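Local coordinates for protein arginine kinase (Cydia pomonella granulosis virus, PDB 6VVG) that probably transfers phosphate from ATP to serine or threonine residues of proteins, as a viral protein kinase whose activity relies on side-to-side dimerization, at residues F180-I185 with L257-N262; A203-I206 with Y211-D214. All blocks are in the same frame, centred on the assembly; numbering follows the deposited sequence.

Contact 1. Residues F180-I185 with L257-N262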
# COMPACT_ATOMS: atom_id res chain seq x y z
N PHE A 180 -18.69 -12.15 -1.71
CA PHE A 180 -18.04 -12.22 -0.40
C PHE A 180 -17.81 -13.67 0.00
O PHE A 180 -18.74 -14.48 -0.02
CB PHE A 180 -18.90 -11.54 0.67
CG PHE A 180 -18.85 -10.04 0.67
CD1 PHE A 180 -18.29 -9.34 -0.38
CD2 PHE A 180 -19.39 -9.33 1.73
CE1 PHE A 180 -18.27 -7.95 -0.37
CE2 PHE A 180 -19.37 -7.95 1.74
CZ PHE A 180 -18.81 -7.26 0.69
N SER A 181 -16.58 -13.99 0.42
CA SER A 181 -16.29 -15.30 0.98
C SER A 181 -16.89 -15.43 2.38
O SER A 181 -17.19 -14.43 3.03
CB SER A 181 -14.79 -15.53 1.04
OG SER A 181 -14.21 -14.77 2.10
N PRO A 182 -17.06 -16.67 2.87
CA PRO A 182 -17.52 -16.82 4.26
C PRO A 182 -16.68 -16.03 5.24
O PRO A 182 -17.20 -15.44 6.19
CB PRO A 182 -17.40 -18.34 4.50
CG PRO A 182 -17.51 -18.95 3.13
CD PRO A 182 -16.83 -17.96 2.20
N GLU A 183 -15.37 -15.98 5.01
CA GLU A 183 -14.46 -15.30 5.93
C GLU A 183 -14.66 -13.79 5.88
O GLU A 183 -14.60 -13.12 6.93
CB GLU A 183 -13.02 -15.67 5.59
CG GLU A 183 -12.65 -17.13 5.87
CD GLU A 183 -13.35 -18.11 4.94
OE1 GLU A 183 -13.53 -17.78 3.75
OE2 GLU A 183 -13.73 -19.20 5.41
N LYS A 184 -14.87 -13.22 4.69
CA LYS A 184 -15.11 -11.79 4.62
C LYS A 184 -16.44 -11.43 5.26
O LYS A 184 -16.56 -10.38 5.92
CB LYS A 184 -15.08 -11.30 3.17
CG LYS A 184 -15.19 -9.78 3.04
CD LYS A 184 -14.86 -9.28 1.64
CE LYS A 184 -15.09 -7.78 1.53
NZ LYS A 184 -14.45 -7.19 0.32
N ILE A 185 -17.46 -12.27 5.08
CA ILE A 185 -18.74 -12.05 5.76
C ILE A 185 -18.52 -11.98 7.27
O ILE A 185 -19.15 -11.17 7.96
CB ILE A 185 -19.74 -13.16 5.39
CG1 ILE A 185 -20.13 -13.05 3.91
CG2 ILE A 185 -20.97 -13.07 6.28
CD1 ILE A 185 -20.75 -14.32 3.34
N LEU A 257 -15.47 -23.52 -3.90
CA LEU A 257 -16.53 -22.84 -3.16
C LEU A 257 -17.01 -23.64 -1.95
O LEU A 257 -18.10 -23.39 -1.44
CB LEU A 257 -17.71 -22.55 -4.10
CG LEU A 257 -17.33 -21.63 -5.26
CD1 LEU A 257 -18.41 -21.50 -6.31
CD2 LEU A 257 -16.94 -20.24 -4.71
N ALA A 258 -16.20 -24.58 -1.48
CA ALA A 258 -16.51 -25.29 -0.25
C ALA A 258 -16.71 -24.30 0.89
O ALA A 258 -15.86 -23.44 1.13
CB ALA A 258 -15.38 -26.27 0.09
N LEU A 259 -17.84 -24.42 1.58
CA LEU A 259 -18.10 -23.55 2.72
C LEU A 259 -16.97 -23.64 3.74
O LEU A 259 -16.45 -22.63 4.21
CB LEU A 259 -19.44 -23.90 3.37
CG LEU A 259 -19.74 -23.19 4.69
CD1 LEU A 259 -19.70 -21.67 4.49
CD2 LEU A 259 -21.08 -23.62 5.25
N ASP A 260 -16.59 -24.87 4.11
CA ASP A 260 -15.50 -25.11 5.05
C ASP A 260 -14.17 -24.88 4.35
O ASP A 260 -13.85 -25.57 3.38
CB ASP A 260 -15.60 -26.53 5.59
CG ASP A 260 -14.63 -26.80 6.73
OD1 ASP A 260 -13.69 -26.00 6.94
OD2 ASP A 260 -14.82 -27.82 7.43
N ILE A 261 -13.39 -23.90 4.84
CA ILE A 261 -12.13 -23.60 4.19
C ILE A 261 -11.19 -24.80 4.24
O ILE A 261 -10.34 -24.98 3.36
CB ILE A 261 -11.48 -22.35 4.82
CG1 ILE A 261 -10.40 -21.80 3.88
CG2 ILE A 261 -10.88 -22.68 6.17
CD1 ILE A 261 -10.06 -20.34 4.11
N ASN A 262 -11.35 -25.66 5.25
CA ASN A 262 -10.55 -26.87 5.36
C ASN A 262 -10.93 -27.92 4.33
O ASN A 262 -10.29 -28.98 4.28
CB ASN A 262 -10.69 -27.45 6.77
CG ASN A 262 -10.13 -26.53 7.83
OD1 ASN A 262 -8.92 -26.52 8.07
ND2 ASN A 262 -11.00 -25.75 8.46
O HOH W 1 -14.19 -22.25 7.03
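P182 opens the short helix 182-185 and faces L259 in the loop after helix 247-256, the CA of P182 lying 6.9 Å from the CA of L259. Their apolar contact is narrow: CG on the P182 ring meets CD1 of L259 at 3.7 Å. The CG of L259 is anti to the backbone N (chi1 172°), and the chain then turns its CD1 branch onto the proline.

The second pair is E183 with I261. The E183 chain bends at chi2 (68°), which brings OE2 to 3.9 Å from CB of I261. One water joins this pair: it accepts from I261 N at 2.9 Å and donates weakly to E183 OE2. The stronger grip on the E183 carboxylate is a salt bridge from OE1 to R264. R264 also donates to A258 O and L259 O, fixing the loop to the glutamate. S181-P182-E183 corresponds to the APE motif of protein kinases, with serine in the first place; the salt bridge of its glutamate to an arginine is characteristic of that family. S181 caps the helix: its OG accepts from K184 N.

P182 and S181 also pack on W197 of helix 192-208, and I185 on helix 228-235.

Contact 2. Residues A203-I206 with Y211-D214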
# COMPACT_ATOMS: atom_id res chain seq x y z
N ALA A 203 -15.19 -18.48 -11.88
CA ALA A 203 -15.03 -19.73 -12.62
C ALA A 203 -16.38 -20.41 -12.82
O ALA A 203 -16.69 -20.89 -13.92
CB ALA A 203 -14.05 -20.65 -11.88
N TYR A 204 -17.19 -20.47 -11.77
CA TYR A 204 -18.52 -21.05 -11.91
C TYR A 204 -19.34 -20.29 -12.95
O TYR A 204 -20.07 -20.89 -13.74
CB TYR A 204 -19.25 -21.06 -10.57
CG TYR A 204 -20.47 -21.95 -10.57
CD1 TYR A 204 -21.66 -21.54 -11.17
CD2 TYR A 204 -20.43 -23.22 -10.00
CE1 TYR A 204 -22.77 -22.36 -11.19
CE2 TYR A 204 -21.54 -24.04 -10.01
CZ TYR A 204 -22.71 -23.61 -10.60
OH TYR A 204 -23.81 -24.43 -10.61
N GLU A 205 -19.21 -18.96 -12.96
CA GLU A 205 -20.05 -18.15 -13.83
C GLU A 205 -19.66 -18.32 -15.29
O GLU A 205 -20.53 -18.49 -16.16
CB GLU A 205 -19.96 -16.68 -13.41
CG GLU A 205 -20.70 -16.40 -12.11
CD GLU A 205 -20.60 -14.96 -11.67
OE1 GLU A 205 -19.46 -14.44 -11.60
OE2 GLU A 205 -21.65 -14.35 -11.38
N ILE A 206 -18.36 -18.29 -15.60
CA ILE A 206 -17.98 -18.43 -17.01
C ILE A 206 -18.21 -19.86 -17.49
O ILE A 206 -18.55 -20.08 -18.66
CB ILE A 206 -16.53 -17.99 -17.26
CG1 ILE A 206 -15.54 -18.76 -16.39
CG2 ILE A 206 -16.39 -16.49 -17.05
CD1 ILE A 206 -14.09 -18.45 -16.74
N TYR A 211 -24.90 -17.81 -11.93
CA TYR A 211 -24.34 -17.52 -10.61
C TYR A 211 -24.49 -18.75 -9.71
O TYR A 211 -25.54 -19.39 -9.71
CB TYR A 211 -25.06 -16.31 -10.00
CG TYR A 211 -24.59 -15.93 -8.62
CD1 TYR A 211 -23.43 -15.18 -8.43
CD2 TYR A 211 -25.31 -16.32 -7.50
CE1 TYR A 211 -23.00 -14.85 -7.15
CE2 TYR A 211 -24.89 -15.98 -6.23
CZ TYR A 211 -23.74 -15.25 -6.06
OH TYR A 211 -23.32 -14.93 -4.79
N PRO A 212 -23.44 -19.10 -8.96
CA PRO A 212 -23.48 -20.39 -8.25
C PRO A 212 -24.65 -20.54 -7.28
O PRO A 212 -25.26 -21.61 -7.24
CB PRO A 212 -22.13 -20.44 -7.52
CG PRO A 212 -21.61 -18.99 -7.53
CD PRO A 212 -22.13 -18.43 -8.82
N PHE A 213 -24.96 -19.52 -6.50
CA PHE A 213 -25.85 -19.67 -5.35
C PHE A 213 -27.25 -19.13 -5.66
O PHE A 213 -27.50 -18.48 -6.67
CB PHE A 213 -25.24 -18.97 -4.14
CG PHE A 213 -23.82 -19.40 -3.86
CD1 PHE A 213 -23.55 -20.70 -3.45
CD2 PHE A 213 -22.77 -18.52 -4.02
CE1 PHE A 213 -22.26 -21.10 -3.20
CE2 PHE A 213 -21.47 -18.92 -3.77
CZ PHE A 213 -21.21 -20.22 -3.36
N ASP A 214 -28.17 -19.41 -4.73
CA ASP A 214 -29.61 -19.35 -5.00
C ASP A 214 -30.15 -17.96 -4.69
O ASP A 214 -30.70 -17.69 -3.62
CB ASP A 214 -30.32 -20.42 -4.17
CG ASP A 214 -31.70 -20.76 -4.69
OD1 ASP A 214 -32.10 -20.23 -5.75
OD2 ASP A 214 -32.40 -21.56 -4.03
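Y204, on helix 192-208, lays its ring against P212, in the loop that follows the helix. CB points toward that loop, and CG is anti to the backbone N (chi1 -166°), which swings the ring alongside the proline. CG meets P212 CB at 3.8 Å. CD1 lies 3.6 Å from P212 CA and is also close to the proline N. CD2, on the other side of the ring, reaches only P212 CB. CE1 returns to P212 CA, again at 3.6 Å. CZ lies a little farther from the same atom. At the tip, OH leaves the contact and hydrogen-bonds P240 O. The pair is a CH-pi contact: P212 CA stands 3.8 Å from the centroid of the Y204 ring, 23° off its normal.

E205 works one residue on. Its CG packs on P212 CD at 4.1 Å. Its chain runs extended past CG, side by side with Y211. OE2 comes to the edge of the Y211 ring, 3.5 Å from CD1 of Y211, with carboxylate and ring planes 70° apart. Within the loop, P212 CD lies over a face of the Y211 ring and P212 CB over the centre of the F213 ring.

No hydrogen bond crosses between the two segments. The loop is held to the helix by apolar and CH-pi packing, while Y211 OH bonds to V178 O. E205 OE2 at the ring edge probably gains from the weakly positive ring hydrogens, and OE1 has a weak hydrogen bond with Y179 OH.

Overall arrangement
Both contacts lie in the largely helical C-lobe of the kinase fold, their centres 15 Å apart. Both segments of contact 2 fall between those of contact 1 in sequence: 180-185, 203-206, 211-214, 257-262. Helix 192-208 is common ground, since P182 of contact 1 packs on its earlier part and 203-206 lies near its end. The contacts also touch directly: L257 CD1 reaches P212 CB at 4.0 Å and packs on F213. The end of the activation segment, helix 192-208 with its following loop, and the loop after helix 247-256 thus pack together in the C-lobe, away from the AMP pocket.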